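Local coordinates for translation initiation factor eIF2B subunit epsilon (Schizosaccharomyces pombe, PDB 5B04), which serves as a subunit of eIF2B, the complex that exchanges GDP for GTP on the gamma subunit of translation initiation factor eIF2, at residues 229-240 / 253-261; 378-389 / 395-406. One frame throughout, in Å; residues are numbered along the deposited sequence.

Overall arrangement
Contact 1 comes first along the chain and contact 2 follows in series, on the opposite side of the chain's centre; their centres lie 45 Å apart and their nearest atoms about 29 Å. Contact 1 (229-240 / 253-261) belongs to the nucleotidyl-transferase-like part, where helix 229-236 follows strand 212-226 and strand 260-266 joins the same mixed sheet. Contact 2 (378-389 / 395-406) joins two successive turns of the left-handed beta-helix. No sheet is common to both. Helix 277-288 comes between them in sequence, and its residues Leu277, Tyr280 and Asp281 touch side chains of contact 2, so both coils pack against this helix, which also links the two domains along the chain.

Contact 1: residues 229-240 / 253-261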
loop_
_atom_site.group_PDB
_atom_site.type_symbol
_atom_site.label_atom_id
_atom_site.label_comp_id
_atom_site.label_asym_id
_atom_site.label_seq_id
_atom_site.Cartn_x
_atom_site.Cartn_y
_atom_site.Cartn_z
ATOM N N ASP I 229 28.464 36.126 -51.477
ATOM C CA ASP I 229 28.423 37.433 -52.125
ATOM C C ASP I 229 28.934 38.577 -51.250
ATOM O O ASP I 229 29.446 39.570 -51.766
ATOM C CB ASP I 229 26.992 37.746 -52.572
ATOM C CG ASP I 229 26.445 36.720 -53.544
ATOM O OD1 ASP I 229 27.253 36.060 -54.231
ATOM O OD2 ASP I 229 25.207 36.576 -53.624
ATOM N N VAL I 230 28.803 38.428 -49.934
ATOM C CA VAL I 230 29.019 39.537 -49.000
ATOM C C VAL I 230 30.391 40.229 -49.103
ATOM O O VAL I 230 30.441 41.455 -49.204
ATOM C CB VAL I 230 28.801 39.075 -47.541
ATOM C CG1 VAL I 230 29.094 40.210 -46.571
ATOM C CG2 VAL I 230 27.384 38.567 -47.362
ATOM N N PRO I 231 31.504 39.466 -49.080
ATOM C CA PRO I 231 32.778 40.186 -49.206
ATOM C C PRO I 231 32.917 40.876 -50.561
ATOM O O PRO I 231 33.509 41.953 -50.649
ATOM C CB PRO I 231 33.828 39.081 -49.047
ATOM C CG PRO I 231 33.118 37.978 -48.340
ATOM C CD PRO I 231 31.723 38.023 -48.869
ATOM N N ALA I 232 32.368 40.257 -51.600
ATOM C CA ALA I 232 32.359 40.855 -52.927
ATOM C C ALA I 232 31.398 42.037 -52.967
ATOM O O ALA I 232 31.660 43.045 -53.624
ATOM C CB ALA I 232 31.976 39.821 -53.974
ATOM N N LEU I 233 30.284 41.907 -52.253
ATOM C CA LEU I 233 29.273 42.956 -52.196
ATOM C C LEU I 233 29.771 44.178 -51.431
ATOM O O LEU I 233 29.297 45.292 -51.652
ATOM C CB LEU I 233 27.988 42.424 -51.555
ATOM C CG LEU I 233 26.854 41.997 -52.492
ATOM C CD1 LEU I 233 27.381 41.212 -53.681
ATOM C CD2 LEU I 233 25.825 41.177 -51.730
ATOM N N PHE I 234 30.728 43.966 -50.534
ATOM C CA PHE I 234 31.271 45.059 -49.735
ATOM C C PHE I 234 32.410 45.774 -50.453
ATOM O O PHE I 234 32.763 46.900 -50.101
ATOM C CB PHE I 234 31.738 44.547 -48.372
ATOM C CG PHE I 234 30.707 44.691 -47.291
ATOM C CD1 PHE I 234 29.699 43.751 -47.143
ATOM C CD2 PHE I 234 30.737 45.773 -46.428
ATOM C CE1 PHE I 234 28.748 43.886 -46.150
ATOM C CE2 PHE I 234 29.789 45.913 -45.433
ATOM C CZ PHE I 234 28.792 44.969 -45.295
ATOM N N THR I 235 32.988 45.121 -51.455
ATOM C CA THR I 235 33.956 45.783 -52.321
ATOM C C THR I 235 33.208 46.573 -53.386
ATOM O O THR I 235 33.655 47.635 -53.817
ATOM C CB THR I 235 34.919 44.786 -52.990
ATOM O OG1 THR I 235 34.172 43.726 -53.596
ATOM C CG2 THR I 235 35.879 44.206 -51.964
ATOM N N GLU I 236 32.061 46.044 -53.800
ATOM C CA GLU I 236 31.192 46.734 -54.743
ATOM C C GLU I 236 30.597 47.973 -54.086
ATOM O O GLU I 236 30.538 49.044 -54.689
ATOM C CB GLU I 236 30.086 45.802 -55.243
ATOM C CG GLU I 236 29.157 46.427 -56.273
ATOM C CD GLU I 236 28.220 45.414 -56.903
ATOM O OE1 GLU I 236 27.044 45.759 -57.145
ATOM O OE2 GLU I 236 28.660 44.274 -57.159
ATOM N N ASN I 237 30.158 47.818 -52.841
ATOM C CA ASN I 237 29.670 48.942 -52.053
ATOM C C ASN I 237 30.700 49.344 -51.005
ATOM O O ASN I 237 30.661 48.883 -49.865
ATOM C CB ASN I 237 28.338 48.601 -51.391
ATOM C CG ASN I 237 27.277 48.201 -52.396
ATOM O OD1 ASN I 237 27.298 47.092 -52.926
ATOM N ND2 ASN I 237 26.345 49.107 -52.665
ATOM N N PHE I 238 31.620 50.211 -51.412
ATOM C CA PHE I 238 32.752 50.603 -50.582
ATOM C C PHE I 238 32.390 51.679 -49.564
ATOM O O PHE I 238 33.216 52.062 -48.735
ATOM C CB PHE I 238 33.898 51.089 -51.471
ATOM C CG PHE I 238 33.450 51.970 -52.604
ATOM C CD1 PHE I 238 33.288 53.331 -52.418
ATOM C CD2 PHE I 238 33.183 51.434 -53.854
ATOM C CE1 PHE I 238 32.875 54.145 -53.456
ATOM C CE2 PHE I 238 32.768 52.242 -54.896
ATOM C CZ PHE I 238 32.614 53.599 -54.695
ATOM N N ASP I 239 31.155 52.167 -49.628
ATOM C CA ASP I 239 30.695 53.195 -48.703
ATOM C C ASP I 239 30.132 52.577 -47.428
ATOM O O ASP I 239 29.849 53.281 -46.458
ATOM C CB ASP I 239 29.639 54.080 -49.366
ATOM C CG ASP I 239 28.395 53.308 -49.755
ATOM O OD1 ASP I 239 28.523 52.120 -50.118
ATOM O OD2 ASP I 239 27.289 53.888 -49.695
ATOM N N TYR I 240 29.976 51.257 -47.434
ATOM C CA TYR I 240 29.396 50.547 -46.299
ATOM C C TYR I 240 30.430 50.268 -45.213
ATOM O O TYR I 240 31.484 49.689 -45.478
ATOM C CB TYR I 240 28.757 49.234 -46.759
ATOM C CG TYR I 240 27.489 49.412 -47.564
ATOM C CD1 TYR I 240 26.881 50.657 -47.676
ATOM C CD2 TYR I 240 26.893 48.333 -48.203
ATOM C CE1 TYR I 240 25.722 50.822 -48.408
ATOM C CE2 TYR I 240 25.733 48.489 -48.936
ATOM C CZ TYR I 240 25.151 49.734 -49.035
ATOM O OH TYR I 240 23.996 49.894 -49.764
ATOM N N THR I 253 16.555 49.339 -48.661
ATOM C CA THR I 253 16.204 50.517 -49.449
ATOM C C THR I 253 16.595 50.318 -50.912
ATOM O O THR I 253 16.495 51.239 -51.725
ATOM C CB THR I 253 16.878 51.796 -48.903
ATOM O OG1 THR I 253 16.225 52.953 -49.441
ATOM C CG2 THR I 253 18.358 51.831 -49.270
ATOM N N SER I 254 17.037 49.101 -51.222
ATOM C CA SER I 254 17.445 48.708 -52.570
ATOM C C SER I 254 18.655 49.495 -53.073
ATOM O O SER I 254 18.857 49.624 -54.281
ATOM C CB SER I 254 16.280 48.855 -53.554
ATOM O OG SER I 254 15.189 48.032 -53.179
ATOM N N ASP I 255 19.456 50.021 -52.149
ATOM C CA ASP I 255 20.749 50.592 -52.509
ATOM C C ASP I 255 21.600 49.458 -53.055
ATOM O O ASP I 255 22.296 49.605 -54.061
ATOM C CB ASP I 255 21.422 51.260 -51.309
ATOM C CG ASP I 255 22.660 52.047 -51.697
ATOM O OD1 ASP I 255 22.732 52.514 -52.853
ATOM O OD2 ASP I 255 23.562 52.198 -50.847
ATOM N N LEU I 256 21.455 48.285 -52.467
ATOM C CA LEU I 256 22.065 47.103 -53.027
ATOM C C LEU I 256 20.943 46.374 -53.708
ATOM O O LEU I 256 19.987 45.995 -53.083
ATOM C CB LEU I 256 22.650 46.243 -51.923
ATOM C CG LEU I 256 23.486 45.050 -52.340
ATOM C CD1 LEU I 256 24.666 45.527 -53.146
ATOM C CD2 LEU I 256 23.969 44.283 -51.136
ATOM N N LEU I 257 21.053 46.176 -55.003
ATOM C CA LEU I 257 19.924 45.734 -55.780
ATOM C C LEU I 257 19.411 44.363 -55.437
ATOM O O LEU I 257 20.170 43.427 -55.272
ATOM C CB LEU I 257 20.311 45.728 -57.240
ATOM C CG LEU I 257 19.914 46.959 -58.031
ATOM C CD1 LEU I 257 20.955 48.052 -57.870
ATOM C CD2 LEU I 257 19.764 46.571 -59.488
ATOM N N GLY I 258 18.100 44.242 -55.359
ATOM C CA GLY I 258 17.448 42.962 -55.475
ATOM C C GLY I 258 17.938 41.863 -54.574
ATOM O O GLY I 258 18.112 40.746 -55.015
ATOM N N LYS I 259 18.155 42.167 -53.310
ATOM C CA LYS I 259 18.677 41.173 -52.408
ATOM C C LYS I 259 17.759 40.984 -51.242
ATOM O O LYS I 259 17.006 41.864 -50.895
ATOM C CB LYS I 259 20.048 41.578 -51.955
ATOM C CG LYS I 259 20.920 41.985 -53.110
ATOM C CD LYS I 259 20.915 40.912 -54.165
ATOM C CE LYS I 259 22.226 40.160 -54.147
ATOM N NZ LYS I 259 22.286 39.144 -55.223
ATOM N N LYS I 260 17.801 39.799 -50.666
ATOM C CA LYS I 260 16.856 39.413 -49.654
ATOM C C LYS I 260 17.571 39.234 -48.350
ATOM O O LYS I 260 18.609 38.616 -48.296
ATOM C CB LYS I 260 16.209 38.098 -50.037
ATOM C CG LYS I 260 14.938 38.234 -50.846
ATOM C CD LYS I 260 14.556 36.906 -51.465
ATOM C CE LYS I 260 13.538 37.089 -52.562
ATOM N NZ LYS I 260 13.943 38.208 -53.446
ATOM N N ILE I 261 17.008 39.788 -47.294
ATOM C CA ILE I 261 17.592 39.683 -45.968
ATOM C C ILE I 261 16.628 38.899 -45.077
ATOM O O ILE I 261 15.409 39.000 -45.231
ATOM C CB ILE I 261 17.903 41.082 -45.376
ATOM C CG1 ILE I 261 18.882 40.970 -44.212
ATOM C CG2 ILE I 261 16.640 41.816 -44.978
ATOM C CD1 ILE I 261 20.215 40.456 -44.636
#
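Leu256 reaches across to Leu233 on helix 229-236, the two side chains crossing at about a right angle with their CD2 methyls 3.7 Å apart. With CG anti to the backbone N (chi1 -172°), Leu256 sends one methyl to Leu233 and the other, CD1, to the side chain of Asn237, the first residue past the helix. Phe247 and Val251 of helix 243-252 also touch Leu256, so this buried leucine sits where two successive helices and the loop leading to strand 260-266 come together.

The contact lies at the start of strand 260-266, which pairs in parallel with strand 153-161 in the mixed sheet of the nucleotidyl-transferase-like domain, a GT-A-type alpha/beta fold; Ile154 of strand 153-161 touches both Asp229 and Lys259. One hydrogen bond crosses between the segments: Tyr240 OH donates to Asp255 OD2 at 2.6 Å. The phenol and the carboxylate come from opposite directions, their planes 70° apart, and the hydroxyl meets OD2 from above the carboxylate plane, 44° out of it. Asn237 CB lies over one face of the Tyr240 ring, 3.4 Å above its plane and displaced from the ring centre. Asp239 OD2, 4.3 Å from Asp255 OD2, would probably raise the negative potential there and favour a donor. At the other end, Lys259 NZ is hydrogen-bonded to Asn152 OD1, while Asp229 OD2 remains 4.2 Å from that ammonium, too far for a salt bridge.

Contact 2: residues 378-389 / 395-406; sequences RIGKAILANSVK and SIEDGAIVAAGV
Ile379 and Ile396 run alongside each other, paired in register on successive coils of a left-handed beta-helix, the hexapeptide-repeat fold of the epsilon LbH domain. CG2 of Ile379 rests 4.0 Å from Ile396 CB, and the two CD1 methyls meet at 4.1 Å. Because Ile396 has CG2 anti to its own amide nitrogen, that branch turns to Ala382 CB at 3.7 Å. An alanine in place of Ile379 would lose the CG1, CG2 and CD1 contacts and is likely to leave a gap beside Ile396 and Ile373 of strand 372-373, which also touches Ile379. Past the turn 385-388, Val388 CG1 packs 3.6 Å from Val402 CG1 of strand 401-402.

Parallel bridges align the isoleucine pair and Leu384 with Val402; the register shifts by one residue between them, where the type II turn 397-400 is passed. At that corner Gly399, with positive phi, donates its N-H to Lys381 O. Further out, Arg378 NH1 bonds to Asn359 O of another coil, while Tyr280 and Leu277 of helix 277-288 touch Ile383 and Ile401 respectively. The straightest approach to a carbonyl is at Ile383 O, which receives Val402 N at 2.8 Å with a C=O...N angle of 179°.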
loop_
_atom_site.group_PDB
_atom_site.type_symbol
_atom_site.label_atom_id
_atom_site.label_comp_id
_atom_site.label_asym_id
_atom_site.label_seq_id
_atom_site.Cartn_x
_atom_site.Cartn_y
_atom_site.Cartn_z
ATOM N N ARG I 378 35.096 49.120 1.952
ATOM C CA ARG I 378 33.780 49.056 1.325
ATOM C C ARG I 378 33.927 49.186 -0.187
ATOM O O ARG I 378 34.261 50.255 -0.696
ATOM C CB ARG I 378 32.862 50.158 1.862
ATOM C CG ARG I 378 32.829 50.276 3.377
ATOM C CD ARG I 378 32.111 49.104 4.022
ATOM N NE ARG I 378 32.094 49.217 5.477
ATOM C CZ ARG I 378 32.967 48.622 6.284
ATOM N NH1 ARG I 378 33.930 47.863 5.778
ATOM N NH2 ARG I 378 32.878 48.783 7.597
ATOM N N ILE I 379 33.684 48.093 -0.902
ATOM C CA ILE I 379 33.856 48.076 -2.350
ATOM C C ILE I 379 32.576 47.628 -3.046
ATOM O O ILE I 379 31.979 46.620 -2.672
ATOM C CB ILE I 379 35.019 47.154 -2.756
ATOM C CG1 ILE I 379 36.293 47.567 -2.016
ATOM C CG2 ILE I 379 35.232 47.187 -4.261
ATOM C CD1 ILE I 379 37.478 46.684 -2.293
ATOM N N GLY I 380 32.152 48.380 -4.058
ATOM C CA GLY I 380 30.904 48.085 -4.737
ATOM C C GLY I 380 30.813 48.542 -6.180
ATOM O O GLY I 380 31.130 49.689 -6.495
ATOM N N LYS I 381 30.363 47.637 -7.048
ATOM C CA LYS I 381 30.177 47.915 -8.473
ATOM C C LYS I 381 31.417 48.526 -9.112
ATOM O O LYS I 381 31.353 49.591 -9.727
ATOM C CB LYS I 381 28.973 48.836 -8.689
ATOM C CG LYS I 381 27.698 48.104 -9.077
ATOM C CD LYS I 381 27.917 47.243 -10.314
ATOM C CE LYS I 381 26.637 46.545 -10.745
ATOM N NZ LYS I 381 25.600 47.512 -11.202
ATOM N N ALA I 382 32.544 47.841 -8.964
ATOM C CA ALA I 382 33.802 48.323 -9.511
ATOM C C ALA I 382 34.627 47.175 -10.075
ATOM O O ALA I 382 34.525 46.038 -9.612
ATOM C CB ALA I 382 34.588 49.068 -8.447
ATOM N N ILE I 383 35.444 47.476 -11.077
ATOM C CA ILE I 383 36.333 46.478 -11.652
ATOM C C ILE I 383 37.770 46.723 -11.210
ATOM O O ILE I 383 38.315 47.810 -11.397
ATOM C CB ILE I 383 36.266 46.472 -13.189
ATOM C CG1 ILE I 383 34.843 46.162 -13.655
ATOM C CG2 ILE I 383 37.246 45.459 -13.760
ATOM C CD1 ILE I 383 34.712 46.001 -15.153
ATOM N N LEU I 384 38.370 45.704 -10.607
ATOM C CA LEU I 384 39.750 45.778 -10.147
ATOM C C LEU I 384 40.600 44.774 -10.917
ATOM O O LEU I 384 40.560 43.576 -10.636
ATOM C CB LEU I 384 39.842 45.510 -8.640
ATOM C CG LEU I 384 39.460 46.606 -7.634
ATOM C CD1 LEU I 384 38.014 47.068 -7.782
ATOM C CD2 LEU I 384 39.719 46.125 -6.214
ATOM N N ALA I 385 41.364 45.264 -11.887
ATOM C CA ALA I 385 42.156 44.392 -12.750
ATOM C C ALA I 385 43.288 43.704 -11.989
ATOM O O ALA I 385 43.402 43.843 -10.772
ATOM C CB ALA I 385 42.709 45.177 -13.924
ATOM N N ASN I 386 44.123 42.968 -12.714
ATOM C CA ASN I 386 45.150 42.132 -12.096
ATOM C C ASN I 386 46.145 42.895 -11.226
ATOM O O ASN I 386 46.535 44.019 -11.545
ATOM C CB ASN I 386 45.914 41.354 -13.170
ATOM C CG ASN I 386 45.002 40.546 -14.068
ATOM O OD1 ASN I 386 43.815 40.390 -13.787
ATOM N ND2 ASN I 386 45.555 40.015 -15.151
ATOM N N SER I 387 46.539 42.262 -10.123
ATOM C CA SER I 387 47.562 42.781 -9.216
ATOM C C SER I 387 47.276 44.193 -8.713
ATOM O O SER I 387 48.197 44.967 -8.455
ATOM C CB SER I 387 48.934 42.741 -9.892
ATOM O OG SER I 387 49.394 41.406 -10.019
ATOM N N VAL I 388 45.997 44.524 -8.578
ATOM C CA VAL I 388 45.602 45.784 -7.964
ATOM C C VAL I 388 45.619 45.640 -6.448
ATOM O O VAL I 388 45.042 44.701 -5.901
ATOM C CB VAL I 388 44.203 46.233 -8.425
ATOM C CG1 VAL I 388 43.643 47.291 -7.488
ATOM C CG2 VAL I 388 44.258 46.755 -9.846
ATOM N N LYS I 389 46.293 46.564 -5.773
ATOM C CA LYS I 389 46.349 46.538 -4.318
ATOM C C LYS I 389 45.512 47.671 -3.736
ATOM O O LYS I 389 45.649 48.826 -4.138
ATOM C CB LYS I 389 47.793 46.642 -3.826
ATOM C CG LYS I 389 48.809 45.914 -4.695
ATOM C CD LYS I 389 48.539 44.419 -4.767
ATOM C CE LYS I 389 49.547 43.731 -5.676
ATOM N NZ LYS I 389 49.268 42.276 -5.831
ATOM N N SER I 395 37.365 53.154 0.295
ATOM C CA SER I 395 36.018 53.102 -0.258
ATOM C C SER I 395 36.051 53.226 -1.777
ATOM O O SER I 395 36.447 54.257 -2.319
ATOM C CB SER I 395 35.144 54.205 0.342
ATOM O OG SER I 395 33.856 54.214 -0.249
ATOM N N ILE I 396 35.641 52.161 -2.458
ATOM C CA ILE I 396 35.570 52.161 -3.912
ATOM C C ILE I 396 34.110 52.076 -4.342
ATOM O O ILE I 396 33.406 51.130 -3.993
ATOM C CB ILE I 396 36.367 50.998 -4.517
ATOM C CG1 ILE I 396 37.777 50.968 -3.925
ATOM C CG2 ILE I 396 36.422 51.120 -6.028
ATOM C CD1 ILE I 396 38.671 49.918 -4.536
ATOM N N GLU I 397 33.662 53.068 -5.103
ATOM C CA GLU I 397 32.237 53.251 -5.346
ATOM C C GLU I 397 31.824 52.890 -6.774
ATOM O O GLU I 397 32.652 52.480 -7.585
ATOM C CB GLU I 397 31.854 54.691 -5.011
ATOM C CG GLU I 397 32.312 55.108 -3.616
ATOM C CD GLU I 397 31.929 56.529 -3.257
ATOM O OE1 GLU I 397 31.536 57.292 -4.164
ATOM O OE2 GLU I 397 32.025 56.884 -2.063
ATOM N N ASP I 398 30.534 53.043 -7.068
ATOM C CA ASP I 398 29.951 52.540 -8.310
ATOM C C ASP I 398 30.536 53.179 -9.567
ATOM O O ASP I 398 30.653 54.400 -9.664
ATOM C CB ASP I 398 28.433 52.744 -8.297
ATOM C CG ASP I 398 27.766 52.085 -7.104
ATOM O OD1 ASP I 398 28.383 51.186 -6.496
ATOM O OD2 ASP I 398 26.621 52.466 -6.778
ATOM N N GLY I 399 30.896 52.335 -10.531
ATOM C CA GLY I 399 31.416 52.799 -11.804
ATOM C C GLY I 399 32.930 52.828 -11.857
ATOM O O GLY I 399 33.517 52.975 -12.929
ATOM N N ALA I 400 33.561 52.682 -10.696
ATOM C CA ALA I 400 35.013 52.763 -10.592
ATOM C C ALA I 400 35.707 51.673 -11.398
ATOM O O ALA I 400 35.340 50.501 -11.330
ATOM C CB ALA I 400 35.442 52.690 -9.138
ATOM N N ILE I 401 36.713 52.072 -12.168
ATOM C CA ILE I 401 37.509 51.125 -12.936
ATOM C C ILE I 401 38.983 51.282 -12.590
ATOM O O ILE I 401 39.630 52.249 -12.993
ATOM C CB ILE I 401 37.314 51.311 -14.447
ATOM C CG1 ILE I 401 35.838 51.158 -14.814
ATOM C CG2 ILE I 401 38.159 50.310 -15.218
ATOM C CD1 ILE I 401 35.550 51.414 -16.270
ATOM N N VAL I 402 39.505 50.324 -11.834
ATOM C CA VAL I 402 40.892 50.361 -11.398
ATOM C C VAL I 402 41.745 49.434 -12.258
ATOM O O VAL I 402 41.764 48.222 -12.045
ATOM C CB VAL I 402 41.021 49.963 -9.918
ATOM C CG1 VAL I 402 42.455 50.105 -9.454
ATOM C CG2 VAL I 402 40.095 50.816 -9.062
ATOM N N ALA I 403 42.446 50.013 -13.229
ATOM C CA ALA I 403 43.258 49.242 -14.166
ATOM C C ALA I 403 44.362 48.465 -13.455
ATOM O O ALA I 403 44.644 48.706 -12.282
ATOM C CB ALA I 403 43.857 50.155 -15.224
ATOM N N ALA I 404 44.986 47.543 -14.179
ATOM C CA ALA I 404 45.977 46.639 -13.602
ATOM C C ALA I 404 47.171 47.378 -13.012
ATOM O O ALA I 404 47.602 48.403 -13.537
ATOM C CB ALA I 404 46.447 45.643 -14.652
ATOM N N GLY I 405 47.693 46.851 -11.909
ATOM C CA GLY I 405 48.895 47.385 -11.297
ATOM C C GLY I 405 48.665 48.516 -10.314
ATOM O O GLY I 405 49.493 48.752 -9.434
ATOM N N VAL I 406 47.544 49.217 -10.463
ATOM C CA VAL I 406 47.239 50.378 -9.629
ATOM C C VAL I 406 47.203 50.029 -8.144
ATOM O O VAL I 406 46.565 49.058 -7.737
ATOM C CB VAL I 406 45.889 51.011 -10.025
ATOM C CG1 VAL I 406 45.511 52.125 -9.058
ATOM C CG2 VAL I 406 45.946 51.535 -11.447
#